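Local coordinates for pyridine synthase TbtD (Thermobispora bispora, PDB 5WA4), which is a pyridine synthase of thiomuracin biosynthesis that probably catalyses the formal [4+2] aza-cycloaddition giving the pyridine ring of the thiopeptide, at residues Val206-Arg209 with Glu210-Asp214; His194-Ala197 with Tyr198-Arg201; Leu25-Asp28 with Gly29-Ala33; Cys320-Leu323 with His324-Arg327; Met91-Pro94 with Ser95-Leu98. One frame throughout, in Å; residues are numbered along the deposited sequence.

Contact 1 of 5, residues Val206-Arg209 with Glu210-Asp214; sequences VRLR and ELWRD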
loop_
_atom_site.group_PDB
_atom_site.type_symbol
_atom_site.label_atom_id
_atom_site.label_comp_id
_atom_site.label_asym_id
_atom_site.label_seq_id
_atom_site.Cartn_x
_atom_site.Cartn_y
_atom_site.Cartn_z
ATOM N N VAL E 206 -18.340 -5.056 -14.100
ATOM C CA VAL E 206 -18.226 -5.794 -15.354
ATOM C C VAL E 206 -19.570 -6.321 -15.857
ATOM O O VAL E 206 -19.727 -6.581 -17.049
ATOM C CB VAL E 206 -17.234 -6.975 -15.218
ATOM C CG1 VAL E 206 -16.967 -7.634 -16.575
ATOM C CG2 VAL E 206 -15.931 -6.483 -14.622
ATOM N N ARG E 207 -20.556 -6.479 -14.981
ATOM C CA ARG E 207 -21.847 -6.910 -15.495
ATOM C C ARG E 207 -22.677 -5.709 -15.953
ATOM O O ARG E 207 -23.481 -5.810 -16.881
ATOM C CB ARG E 207 -22.617 -7.743 -14.463
ATOM C CG ARG E 207 -24.125 -7.817 -14.720
ATOM C CD ARG E 207 -24.692 -9.192 -14.393
ATOM N NE ARG E 207 -24.025 -9.823 -13.253
ATOM C CZ ARG E 207 -23.160 -10.834 -13.343
ATOM N NH1 ARG E 207 -22.851 -11.352 -14.528
ATOM N NH2 ARG E 207 -22.606 -11.332 -12.243
ATOM N N LEU E 208 -22.480 -4.562 -15.319
ATOM C CA LEU E 208 -23.249 -3.391 -15.714
ATOM C C LEU E 208 -22.617 -2.758 -16.958
ATOM O O LEU E 208 -23.301 -2.073 -17.729
ATOM C CB LEU E 208 -23.342 -2.390 -14.564
ATOM C CG LEU E 208 -24.225 -1.166 -14.806
ATOM C CD1 LEU E 208 -25.684 -1.574 -14.858
ATOM C CD2 LEU E 208 -23.984 -0.139 -13.706
ATOM N N ARG E 209 -21.322 -3.011 -17.164
ATOM C CA ARG E 209 -20.661 -2.501 -18.358
ATOM C C ARG E 209 -21.303 -3.105 -19.580
ATOM O O ARG E 209 -21.752 -2.381 -20.467
ATOM C CB ARG E 209 -19.162 -2.788 -18.374
ATOM C CG ARG E 209 -18.380 -1.590 -18.899
ATOM C CD ARG E 209 -17.018 -1.931 -19.460
ATOM N NE ARG E 209 -16.195 -2.736 -18.567
ATOM C CZ ARG E 209 -15.560 -2.253 -17.507
ATOM N NH1 ARG E 209 -15.670 -0.971 -17.211
ATOM N NH2 ARG E 209 -14.819 -3.045 -16.740
ATOM N N GLU E 210 -21.387 -4.426 -19.635
ATOM C CA GLU E 210 -21.853 -5.014 -20.877
ATOM C C GLU E 210 -23.329 -4.801 -21.026
ATOM O O GLU E 210 -23.831 -4.846 -22.139
ATOM C CB GLU E 210 -21.530 -6.483 -20.944
ATOM C CG GLU E 210 -20.093 -6.645 -21.305
ATOM C CD GLU E 210 -19.446 -7.621 -20.387
ATOM O OE1 GLU E 210 -20.097 -8.646 -20.080
ATOM O OE2 GLU E 210 -18.369 -7.257 -19.852
ATOM N N LEU E 211 -24.028 -4.560 -19.922
ATOM C CA LEU E 211 -25.416 -4.147 -20.035
ATOM C C LEU E 211 -25.464 -2.829 -20.821
ATOM O O LEU E 211 -26.340 -2.628 -21.666
ATOM C CB LEU E 211 -26.047 -3.994 -18.659
ATOM C CG LEU E 211 -26.685 -5.240 -18.040
ATOM C CD1 LEU E 211 -27.033 -4.961 -16.575
ATOM C CD2 LEU E 211 -27.920 -5.702 -18.850
ATOM N N TRP E 212 -24.490 -1.956 -20.550
ATOM C CA TRP E 212 -24.353 -0.671 -21.239
ATOM C C TRP E 212 -23.780 -0.853 -22.646
ATOM O O TRP E 212 -24.370 -0.370 -23.605
ATOM C CB TRP E 212 -23.486 0.293 -20.412
ATOM C CG TRP E 212 -24.201 0.803 -19.169
ATOM C CD1 TRP E 212 -25.505 0.586 -18.840
ATOM C CD2 TRP E 212 -23.645 1.593 -18.098
ATOM N NE1 TRP E 212 -25.801 1.190 -17.642
ATOM C CE2 TRP E 212 -24.685 1.804 -17.163
ATOM C CE3 TRP E 212 -22.384 2.138 -17.847
ATOM C CZ2 TRP E 212 -24.494 2.548 -15.997
ATOM C CZ3 TRP E 212 -22.196 2.874 -16.680
ATOM C CH2 TRP E 212 -23.246 3.074 -15.775
ATOM N N ARG E 213 -22.655 -1.559 -22.779
ATOM C CA ARG E 213 -22.079 -1.837 -24.109
ATOM C C ARG E 213 -23.084 -2.560 -25.021
ATOM O O ARG E 213 -23.025 -2.408 -26.237
ATOM C CB ARG E 213 -20.775 -2.660 -24.007
ATOM C CG ARG E 213 -19.828 -2.218 -22.887
ATOM C CD ARG E 213 -18.368 -2.044 -23.284
ATOM N NE ARG E 213 -17.434 -3.084 -22.824
ATOM C CZ ARG E 213 -16.165 -2.834 -22.470
ATOM N NH1 ARG E 213 -15.700 -1.581 -22.489
ATOM N NH2 ARG E 213 -15.356 -3.815 -22.070
ATOM N N ASP E 214 -24.011 -3.323 -24.436
ATOM C CA ASP E 214 -25.084 -3.986 -25.192
ATOM C C ASP E 214 -26.183 -2.995 -25.572
ATOM O O ASP E 214 -26.579 -2.912 -26.729
ATOM C CB ASP E 214 -25.706 -5.142 -24.395
ATOM C CG ASP E 214 -24.817 -6.381 -24.353
ATOM O OD1 ASP E 214 -23.634 -6.285 -24.740
ATOM O OD2 ASP E 214 -25.292 -7.447 -23.906
#
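Glu-210 folds its carboxylate back over the preceding helical turn to lie alongside Val-206, both side chains pointing the same way. Its CG is anti to the carbonyl carbon (chi1 -78°), and a further bend at chi2 carries OE2 to 3.6 Å from Val-206 CG1, a packing contact without a polar bond. Leu-211 comes next: its N makes a weak bond to Arg-207 O, and its CD1 meets Leu-208 CD1 at 4.0 Å, with the two leucines crossing at about a right angle. Trp-212 meets Leu-208 through backbone and ring. Its N donates to Leu-208 O at 3.1 Å, and that oxygen also lies over one face of the indole, displaced toward the rim. In addition, Leu-208 CG makes a CH-pi contact 4.2 Å from the centroid of the five-membered ring, while Leu-208 CD2 reaches Trp-212 CZ2 at 3.6 Å. At Arg-213, N bonds to Arg-209 O with the donor nearly in line with the carbonyl. The arginine side chains run side by side, guanidinium planes 42° apart, and Arg-209 CD sits over the centre of the Arg-213 guanidinium. The charge of Arg-209 is probably offset by its salt bridges to Glu-196 of its own chain and Glu-196 of the second subunit. The bound peptide packs apolar side chains on Leu-211 and Trp-212. Helix 205-218 lies against helix 184-201, where Leu-208, Arg-209 and Trp-212 touch Leu-199, and against helix 332-352, where they meet His-333, His-340 and Leu-337 respectively.

Contact 2 of 5, residues His194-Ala197 with Tyr198-Arg201; sequences HAEA and YLAR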
loop_
_atom_site.group_PDB
_atom_site.type_symbol
_atom_site.label_atom_id
_atom_site.label_comp_id
_atom_site.label_asym_id
_atom_site.label_seq_id
_atom_site.Cartn_x
_atom_site.Cartn_y
_atom_site.Cartn_z
ATOM N N HIS E 194 -14.648 8.880 -16.696
ATOM C CA HIS E 194 -15.609 9.251 -15.659
ATOM C C HIS E 194 -16.469 8.056 -15.327
ATOM O O HIS E 194 -16.604 7.694 -14.152
ATOM C CB HIS E 194 -16.474 10.433 -16.118
ATOM C CG HIS E 194 -17.288 11.083 -15.035
ATOM N ND1 HIS E 194 -16.738 11.544 -13.852
ATOM C CD2 HIS E 194 -18.596 11.436 -14.994
ATOM C CE1 HIS E 194 -17.684 12.106 -13.116
ATOM N NE2 HIS E 194 -18.820 12.057 -13.787
ATOM N N ALA E 195 -17.025 7.424 -16.366
ATOM C CA ALA E 195 -17.931 6.290 -16.187
ATOM C C ALA E 195 -17.193 5.098 -15.585
ATOM O O ALA E 195 -17.692 4.451 -14.662
ATOM C CB ALA E 195 -18.591 5.904 -17.518
ATOM N N GLU E 196 -16.004 4.816 -16.096
ATOM C CA GLU E 196 -15.191 3.732 -15.566
ATOM C C GLU E 196 -14.864 3.894 -14.068
ATOM O O GLU E 196 -14.725 2.903 -13.350
ATOM C CB GLU E 196 -13.906 3.616 -16.380
ATOM C CG GLU E 196 -14.156 3.112 -17.775
ATOM C CD GLU E 196 -14.673 1.686 -17.772
ATOM O OE1 GLU E 196 -14.338 0.947 -16.812
ATOM O OE2 GLU E 196 -15.419 1.304 -18.719
ATOM N N ALA E 197 -14.766 5.136 -13.604
ATOM C CA ALA E 197 -14.494 5.410 -12.204
ATOM C C ALA E 197 -15.638 4.890 -11.331
ATOM O O ALA E 197 -15.420 4.253 -10.303
ATOM C CB ALA E 197 -14.287 6.891 -12.001
ATOM N N TYR E 198 -16.857 5.170 -11.778
ATOM C CA TYR E 198 -18.084 4.618 -11.207
ATOM C C TYR E 198 -18.147 3.108 -11.290
ATOM O O TYR E 198 -18.490 2.461 -10.318
ATOM C CB TYR E 198 -19.311 5.195 -11.921
ATOM C CG TYR E 198 -20.660 4.684 -11.458
ATOM C CD1 TYR E 198 -21.148 4.992 -10.195
ATOM C CD2 TYR E 198 -21.470 3.946 -12.303
ATOM C CE1 TYR E 198 -22.381 4.566 -9.774
ATOM C CE2 TYR E 198 -22.737 3.498 -11.894
ATOM C CZ TYR E 198 -23.190 3.817 -10.626
ATOM O OH TYR E 198 -24.446 3.396 -10.206
ATOM N N LEU E 199 -17.845 2.536 -12.451
ATOM C CA LEU E 199 -18.032 1.097 -12.594
ATOM C C LEU E 199 -17.078 0.343 -11.655
ATOM O O LEU E 199 -17.478 -0.592 -10.973
ATOM C CB LEU E 199 -17.859 0.675 -14.047
ATOM C CG LEU E 199 -18.977 1.133 -14.998
ATOM C CD1 LEU E 199 -18.546 0.955 -16.430
ATOM C CD2 LEU E 199 -20.211 0.357 -14.772
ATOM N N ALA E 200 -15.835 0.790 -11.570
ATOM C CA ALA E 200 -14.870 0.201 -10.641
ATOM C C ALA E 200 -15.313 0.256 -9.163
ATOM O O ALA E 200 -14.891 -0.567 -8.353
ATOM C CB ALA E 200 -13.543 0.887 -10.801
ATOM N N ARG E 201 -16.150 1.227 -8.814
ATOM C CA ARG E 201 -16.693 1.331 -7.461
ATOM C C ARG E 201 -17.766 0.259 -7.154
ATOM O O ARG E 201 -17.996 -0.080 -5.985
ATOM C CB ARG E 201 -17.286 2.734 -7.235
ATOM C CG ARG E 201 -16.254 3.880 -7.133
ATOM C CD ARG E 201 -16.906 5.281 -7.008
ATOM N NE ARG E 201 -17.711 5.442 -5.793
ATOM C CZ ARG E 201 -17.254 5.832 -4.599
ATOM N NH1 ARG E 201 -15.973 6.142 -4.429
ATOM N NH2 ARG E 201 -18.096 5.936 -3.572
#
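Leu-199 N and Ala-200 N donate to Ala-195 O and Glu-196 O, two backbone bonds of the i to i+4 kind that defines an alpha-helix. The first, Leu-199 N to Ala-195 O, measures 2.9 Å and lies in the carbonyl plane; the second, Ala-200 N to Glu-196 O, measures 3.0 Å with a nearly straight N-H...O angle of 171°. On either side of this pair in sequence the bonds are weaker: Tyr-198 N to His-194 O and Arg-201 N to Ala-197 O are both long, and the second is bent as well. Among the non-polar contacts, the Leu-199 side chain runs past Ala-195 O, as is ordinary within a helix. The contact between side-chain ends is slight. Glu-196, bent at chi2 (-65°), crosses Leu-199 at a slant and brings OE2 to 3.9 Å from Leu-199 CD1, so that a carboxylate oxygen borders a methyl group. The polar ends look elsewhere. Tyr-198 has CG anti to its backbone nitrogen (chi1 178°), a setting that leads the phenol away from residues 194-197; its OH is hydrogen-bonded to His-333 and Arg-202, and its ring stacks on Phe-336. The Glu-196 carboxylate is likewise committed outside, in a salt bridge to Arg-209. Chemically, then, this turn is held mainly by main-chain bonds, while Glu-196 ties it to helix 205-218 through Arg-209 and Tyr-198 ties it to helix 332-352 through His-333 and Phe-336.

Contact 3 of 5, residues Leu25-Asp28 with Gly29-Ala33; sequences LILD and GVRPA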
loop_
_atom_site.group_PDB
_atom_site.type_symbol
_atom_site.label_atom_id
_atom_site.label_comp_id
_atom_site.label_asym_id
_atom_site.label_seq_id
_atom_site.Cartn_x
_atom_site.Cartn_y
_atom_site.Cartn_z
ATOM N N LEU E 25 -41.564 23.172 -8.574
ATOM C CA LEU E 25 -41.256 24.247 -7.639
ATOM C C LEU E 25 -40.274 25.221 -8.269
ATOM O O LEU E 25 -40.349 26.430 -8.047
ATOM C CB LEU E 25 -40.684 23.689 -6.334
ATOM C CG LEU E 25 -39.933 24.650 -5.401
ATOM C CD1 LEU E 25 -40.811 25.766 -4.873
ATOM C CD2 LEU E 25 -39.355 23.872 -4.250
ATOM N N ILE E 26 -39.352 24.676 -9.057
ATOM C CA ILE E 26 -38.368 25.485 -9.758
ATOM C C ILE E 26 -39.096 26.446 -10.689
ATOM O O ILE E 26 -38.993 27.666 -10.526
ATOM C CB ILE E 26 -37.344 24.595 -10.542
ATOM C CG1 ILE E 26 -36.278 24.042 -9.590
ATOM C CG2 ILE E 26 -36.667 25.360 -11.675
ATOM C CD1 ILE E 26 -35.407 22.986 -10.215
ATOM N N LEU E 27 -39.875 25.894 -11.616
ATOM C CA LEU E 27 -40.480 26.672 -12.691
ATOM C C LEU E 27 -41.662 27.553 -12.276
ATOM O O LEU E 27 -41.871 28.607 -12.867
ATOM C CB LEU E 27 -40.931 25.730 -13.802
ATOM C CG LEU E 27 -39.827 24.875 -14.408
ATOM C CD1 LEU E 27 -40.369 23.956 -15.497
ATOM C CD2 LEU E 27 -38.753 25.783 -14.947
ATOM N N ASP E 28 -42.439 27.120 -11.285
ATOM C CA ASP E 28 -43.727 27.758 -10.974
ATOM C C ASP E 28 -43.684 28.596 -9.708
ATOM O O ASP E 28 -44.566 29.419 -9.462
ATOM C CB ASP E 28 -44.841 26.708 -10.825
ATOM C CG ASP E 28 -45.118 25.943 -12.115
ATOM O OD1 ASP E 28 -44.632 26.368 -13.191
ATOM O OD2 ASP E 28 -45.843 24.917 -12.046
ATOM N N GLY E 29 -42.669 28.363 -8.886
ATOM C CA GLY E 29 -42.499 29.124 -7.666
ATOM C C GLY E 29 -41.218 29.936 -7.664
ATOM O O GLY E 29 -41.241 31.132 -7.381
ATOM N N VAL E 30 -40.094 29.308 -7.993
ATOM C CA VAL E 30 -38.821 29.980 -7.791
ATOM C C VAL E 30 -38.494 30.940 -8.935
ATOM O O VAL E 30 -38.159 32.096 -8.684
ATOM C CB VAL E 30 -37.673 28.968 -7.597
ATOM C CG1 VAL E 30 -36.332 29.687 -7.630
ATOM C CG2 VAL E 30 -37.843 28.230 -6.273
ATOM N N ARG E 31 -38.603 30.480 -10.179
ATOM C CA ARG E 31 -38.287 31.341 -11.325
ATOM C C ARG E 31 -39.090 32.660 -11.339
ATOM O O ARG E 31 -38.491 33.731 -11.470
ATOM C CB ARG E 31 -38.483 30.592 -12.656
ATOM C CG ARG E 31 -38.612 31.518 -13.860
ATOM C CD ARG E 31 -38.535 30.791 -15.203
ATOM N NE ARG E 31 -39.697 29.948 -15.451
ATOM C CZ ARG E 31 -39.986 29.428 -16.641
ATOM N NH1 ARG E 31 -39.190 29.701 -17.680
ATOM N NH2 ARG E 31 -41.067 28.650 -16.796
ATOM N N PRO E 32 -40.432 32.599 -11.198
ATOM C CA PRO E 32 -41.172 33.865 -11.077
ATOM C C PRO E 32 -40.648 34.821 -9.990
ATOM O O PRO E 32 -40.538 36.014 -10.254
ATOM C CB PRO E 32 -42.588 33.399 -10.734
ATOM C CG PRO E 32 -42.704 32.082 -11.397
ATOM C CD PRO E 32 -41.354 31.444 -11.263
ATOM N N ALA E 33 -40.343 34.313 -8.800
ATOM C CA ALA E 33 -39.821 35.155 -7.729
ATOM C C ALA E 33 -38.544 35.860 -8.187
ATOM O O ALA E 33 -38.309 37.022 -7.851
ATOM C CB ALA E 33 -39.560 34.333 -6.478
#
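Leu-25 O accepts from two amides, Gly-29 N at 3.1 Å and Val-30 N at 2.9 Å; the second of these and Arg-31 N to Ile-26 O, also 2.9 Å, both run from residue i+5 to residue i, marking a wider, pi-type turn in helix 22-35. The two grips on Leu-25 O differ: Val-30 N approaches at a C=O...N angle of 167°, whereas Gly-29 N stands above the carbonyl plane. Past this turn the helix kinks at Pro-32, whose CD packs 3.3 Å from Leu-27 O. Among the side chains, Leu-25 CD1 slants across to Val-30 CG2 at 4.1 Å. Leu-27 and Arg-31 meet more elaborately. The Leu-27 methyl CD2 lies over one face of the guanidinium, 4.0 Å above its plane and toward the rim, while Leu-27 O lies at the guanidinium edge, 3.6 Å from Arg-31 NE. A bend at chi3 (69°) swings the arginine end back to this place. Asp-28 forms a salt bridge with Arg-159 of helix 135-159. The widened turn moves the amides of Val-30 and Arg-31 to acceptors five residues back: Arg-31 N is taken by Ile-26 O, and Pro-32, next in the widened register, has no N-H to offer Leu-27 O. Packing under the Leu-27 methyl and a cation-pi contact with Tyr-152 place the guanidinium, whose NH1 is also hydrogen-bonded outside the two segments.

Contact 4 of 5, residues Cys320-Leu323 with His324-Arg327; sequences CTYL and HLTR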
loop_
_atom_site.group_PDB
_atom_site.type_symbol
_atom_site.label_atom_id
_atom_site.label_comp_id
_atom_site.label_asym_id
_atom_site.label_seq_id
_atom_site.Cartn_x
_atom_site.Cartn_y
_atom_site.Cartn_z
ATOM N N CYS E 320 -18.170 21.477 -14.189
ATOM C CA CYS E 320 -19.271 22.397 -14.022
ATOM C C CYS E 320 -20.504 21.858 -14.793
ATOM O O CYS E 320 -21.641 21.986 -14.344
ATOM C CB CYS E 320 -18.855 23.804 -14.495
ATOM S SG CYS E 320 -17.907 24.773 -13.231
ATOM N N THR E 321 -20.274 21.238 -15.947
ATOM C CA THR E 321 -21.367 20.641 -16.685
ATOM C C THR E 321 -22.054 19.561 -15.846
ATOM O O THR E 321 -23.293 19.573 -15.689
ATOM C CB THR E 321 -20.899 20.031 -17.999
ATOM O OG1 THR E 321 -20.471 21.073 -18.876
ATOM C CG2 THR E 321 -22.033 19.263 -18.654
ATOM N N TYR E 322 -21.255 18.639 -15.306
ATOM C CA TYR E 322 -21.808 17.587 -14.469
ATOM C C TYR E 322 -22.601 18.228 -13.343
ATOM O O TYR E 322 -23.670 17.751 -13.017
ATOM C CB TYR E 322 -20.717 16.677 -13.903
ATOM C CG TYR E 322 -19.928 15.891 -14.938
ATOM C CD1 TYR E 322 -20.454 15.630 -16.204
ATOM C CD2 TYR E 322 -18.659 15.404 -14.643
ATOM C CE1 TYR E 322 -19.730 14.911 -17.144
ATOM C CE2 TYR E 322 -17.932 14.678 -15.559
ATOM C CZ TYR E 322 -18.461 14.432 -16.813
ATOM O OH TYR E 322 -17.708 13.724 -17.742
ATOM N N LEU E 323 -22.106 19.328 -12.778
ATOM C CA LEU E 323 -22.779 19.964 -11.645
ATOM C C LEU E 323 -24.130 20.582 -12.062
ATOM O O LEU E 323 -25.072 20.670 -11.245
ATOM C CB LEU E 323 -21.876 21.023 -11.000
ATOM C CG LEU E 323 -20.731 20.653 -10.037
ATOM C CD1 LEU E 323 -19.993 21.898 -9.639
ATOM C CD2 LEU E 323 -21.231 19.975 -8.774
ATOM N N HIS E 324 -24.215 20.985 -13.333
ATOM C CA HIS E 324 -25.441 21.493 -13.943
ATOM C C HIS E 324 -26.465 20.362 -14.035
ATOM O O HIS E 324 -27.582 20.491 -13.559
ATOM C CB HIS E 324 -25.128 22.054 -15.330
ATOM C CG HIS E 324 -26.300 22.649 -16.065
ATOM N ND1 HIS E 324 -27.094 23.650 -15.536
ATOM C CD2 HIS E 324 -26.776 22.417 -17.317
ATOM C CE1 HIS E 324 -28.007 24.001 -16.426
ATOM N NE2 HIS E 324 -27.831 23.274 -17.519
ATOM N N LEU E 325 -26.066 19.247 -14.650
ATOM C CA LEU E 325 -26.936 18.092 -14.818
ATOM C C LEU E 325 -27.507 17.635 -13.462
ATOM O O LEU E 325 -28.683 17.306 -13.376
ATOM C CB LEU E 325 -26.193 16.936 -15.498
ATOM C CG LEU E 325 -25.481 17.273 -16.804
ATOM C CD1 LEU E 325 -24.712 16.090 -17.367
ATOM C CD2 LEU E 325 -26.429 17.840 -17.842
ATOM N N THR E 326 -26.704 17.631 -12.404
ATOM C CA THR E 326 -27.258 17.333 -11.084
ATOM C C THR E 326 -28.326 18.380 -10.716
ATOM O O THR E 326 -29.304 18.076 -10.026
ATOM C CB THR E 326 -26.145 17.254 -9.982
ATOM O OG1 THR E 326 -25.547 15.954 -10.003
ATOM C CG2 THR E 326 -26.710 17.509 -8.570
ATOM N N ARG E 327 -28.168 19.604 -11.204
ATOM C CA ARG E 327 -29.147 20.648 -10.898
ATOM C C ARG E 327 -30.434 20.425 -11.715
ATOM O O ARG E 327 -31.509 20.902 -11.342
ATOM C CB ARG E 327 -28.562 22.024 -11.195
ATOM C CG ARG E 327 -29.143 23.153 -10.405
ATOM C CD ARG E 327 -28.463 24.420 -10.866
ATOM N NE ARG E 327 -29.089 25.628 -10.354
ATOM C CZ ARG E 327 -28.982 26.810 -10.952
ATOM N NH1 ARG E 327 -28.285 26.914 -12.078
ATOM N NH2 ARG E 327 -29.575 27.881 -10.435
#
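Leu-325 brings its CD1 to the edge of the Tyr-322 ring, near the ring plane, at 4.4 Å from Tyr-322 CD1; the same methyl is 4.3 Å from Thr-321 CG2. This placement follows from its CG lying anti to the carbonyl carbon (chi1 -52°), which also leans CG over Thr-321 O at 3.4 Å. That oxygen accepts one good bond and one weak one: Leu-325 N reaches it at 3.0 Å with an N-H...O angle of 167°, and His-324 N adds a weak, bent second bond. His-324 N gives its better bond to Cys-320 O, at 2.9 Å, and Thr-326 N bonds to Tyr-322 O at 3.1 Å. The imidazole itself leads away, CG anti to the backbone nitrogen (chi1 -178°), and stacks on Trp-249. Thr-321 OG1 is hydrogen-bonded to Thr-175 and Trp-249, and the extended Arg-327 is hydrogen-bonded to Thr-148 OG1 and the backbone O of Tyr-144. In this buried part of helix 307-328 the backbone is bonded mainly within the helix, while Thr-321 OG1 and the Arg-327 guanidinium find their partners on neighbouring helices.

Contact 5 of 5, residues Met91-Pro94 with Ser95-Leu98; sequences MADP and SAFL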
loop_
_atom_site.group_PDB
_atom_site.type_symbol
_atom_site.label_atom_id
_atom_site.label_comp_id
_atom_site.label_asym_id
_atom_site.label_seq_id
_atom_site.Cartn_x
_atom_site.Cartn_y
_atom_site.Cartn_z
ATOM N N MET E 91 -42.538 12.864 3.256
ATOM C CA MET E 91 -41.845 11.593 3.139
ATOM C C MET E 91 -42.487 10.658 4.164
ATOM O O MET E 91 -43.100 11.129 5.122
ATOM C CB MET E 91 -40.349 11.764 3.394
ATOM C CG MET E 91 -39.457 11.056 2.395
ATOM S SD MET E 91 -39.336 11.949 0.841
ATOM C CE MET E 91 -38.592 10.697 -0.213
ATOM N N ALA E 92 -42.370 9.351 3.976
ATOM C CA ALA E 92 -42.965 8.434 4.942
ATOM C C ALA E 92 -42.143 8.397 6.256
ATOM O O ALA E 92 -42.683 8.655 7.338
ATOM C CB ALA E 92 -43.103 7.033 4.342
ATOM N N ASP E 93 -40.845 8.097 6.161
ATOM C CA ASP E 93 -39.993 8.010 7.353
ATOM C C ASP E 93 -38.602 8.622 7.117
ATOM O O ASP E 93 -37.756 8.027 6.422
ATOM C CB ASP E 93 -39.857 6.546 7.799
ATOM C CG ASP E 93 -38.949 6.369 9.020
ATOM O OD1 ASP E 93 -38.445 7.374 9.579
ATOM O OD2 ASP E 93 -38.716 5.198 9.407
ATOM N N PRO E 94 -38.366 9.811 7.701
ATOM C CA PRO E 94 -37.042 10.446 7.694
ATOM C C PRO E 94 -35.937 9.481 8.095
ATOM O O PRO E 94 -34.996 9.293 7.322
ATOM C CB PRO E 94 -37.195 11.576 8.711
ATOM C CG PRO E 94 -38.637 11.993 8.517
ATOM C CD PRO E 94 -39.379 10.680 8.322
ATOM N N SER E 95 -36.076 8.833 9.243
ATOM C CA SER E 95 -35.025 7.953 9.741
ATOM C C SER E 95 -34.616 6.841 8.757
ATOM O O SER E 95 -33.515 6.305 8.841
ATOM C CB SER E 95 -35.461 7.327 11.059
ATOM O OG SER E 95 -36.582 6.491 10.831
ATOM N N ALA E 96 -35.492 6.497 7.825
ATOM C CA ALA E 96 -35.165 5.491 6.816
ATOM C C ALA E 96 -33.994 5.936 5.960
ATOM O O ALA E 96 -33.299 5.113 5.369
ATOM C CB ALA E 96 -36.390 5.206 5.924
ATOM N N PHE E 97 -33.799 7.251 5.883
ATOM C CA PHE E 97 -32.724 7.829 5.089
ATOM C C PHE E 97 -31.480 8.117 5.918
ATOM O O PHE E 97 -30.452 8.447 5.347
ATOM C CB PHE E 97 -33.166 9.137 4.409
ATOM C CG PHE E 97 -34.084 8.944 3.233
ATOM C CD1 PHE E 97 -35.459 8.821 3.413
ATOM C CD2 PHE E 97 -33.577 8.898 1.946
ATOM C CE1 PHE E 97 -36.294 8.660 2.341
ATOM C CE2 PHE E 97 -34.397 8.728 0.862
ATOM C CZ PHE E 97 -35.766 8.601 1.055
ATOM N N LEU E 98 -31.562 8.030 7.247
ATOM C CA LEU E 98 -30.440 8.464 8.090
ATOM C C LEU E 98 -29.135 7.753 7.681
ATOM O O LEU E 98 -28.171 8.422 7.327
ATOM C CB LEU E 98 -30.736 8.249 9.586
ATOM C CG LEU E 98 -29.707 8.750 10.614
ATOM C CD1 LEU E 98 -29.543 10.235 10.496
ATOM C CD2 LEU E 98 -30.118 8.433 12.018
#
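Asp-93 OD1 is gripped by two groups of one residue, Ser-95 OG and Ser-95 N. The hydroxyl donates to it at a modelled 2.4 Å, very short and not to be read closely at this resolution, and the amide adds a weak bond at 2.8 Å. The hydroxyl reaches the carboxylate because OG stands between the serine's backbone nitrogen and carbonyl carbon (chi1 65°), facing back to Asp-93, while the aspartate extends CG anti to its own nitrogen (chi1 178°). Bonding of an aspartate side chain to the amide two residues on is an Asx turn, weakly closed here. Main-chain bonds between residues three apart continue it: Ala-96 N to Asp-93 O at 3.1 Å, with the donor well above the carbonyl plane, then Phe-97 N to Pro-94 O at 2.8 Å, then Leu-98 N to Ser-95 O. The chain is thereby wound into successive i to i+3, 3-10-like turns that lead from the loop into helix 98-107. Phe-97 has Pro-94 O at its ring edge, in the ring plane. Met-91, bent at chi2, crosses the phenylalanine at about a right angle and sets its terminal methyl CE 3.7 Å from Phe-97 CZ. Phe-97 also packs against Met-91 of the third subunit, and within the chain Met-91 and Pro-94 lean on Trp-117.

How the contacts relate
Contacts 1 and 2 lie on consecutive helices, 205-218 and 184-201, and touch directly: Arg-209 NH1 bridges to Glu-196 OE1 and Leu-199 packs against Trp-212. They are partly buried and mix charge with aromatic packing beside other subunits. Contact 4 is the innermost, its centre about 2 Å from the chain centre, and touches contact 2 where His-194 stacks on Tyr-322. Contact 3, also buried, lies on the opposite side of the centre from contacts 1 and 2 and differs in its widened, kinked helix. Contact 5 is a surface loop leading into helix 98-107, with a weak Asx turn and i to i+3 backbone bonds; like contact 2, it meets the third subunit.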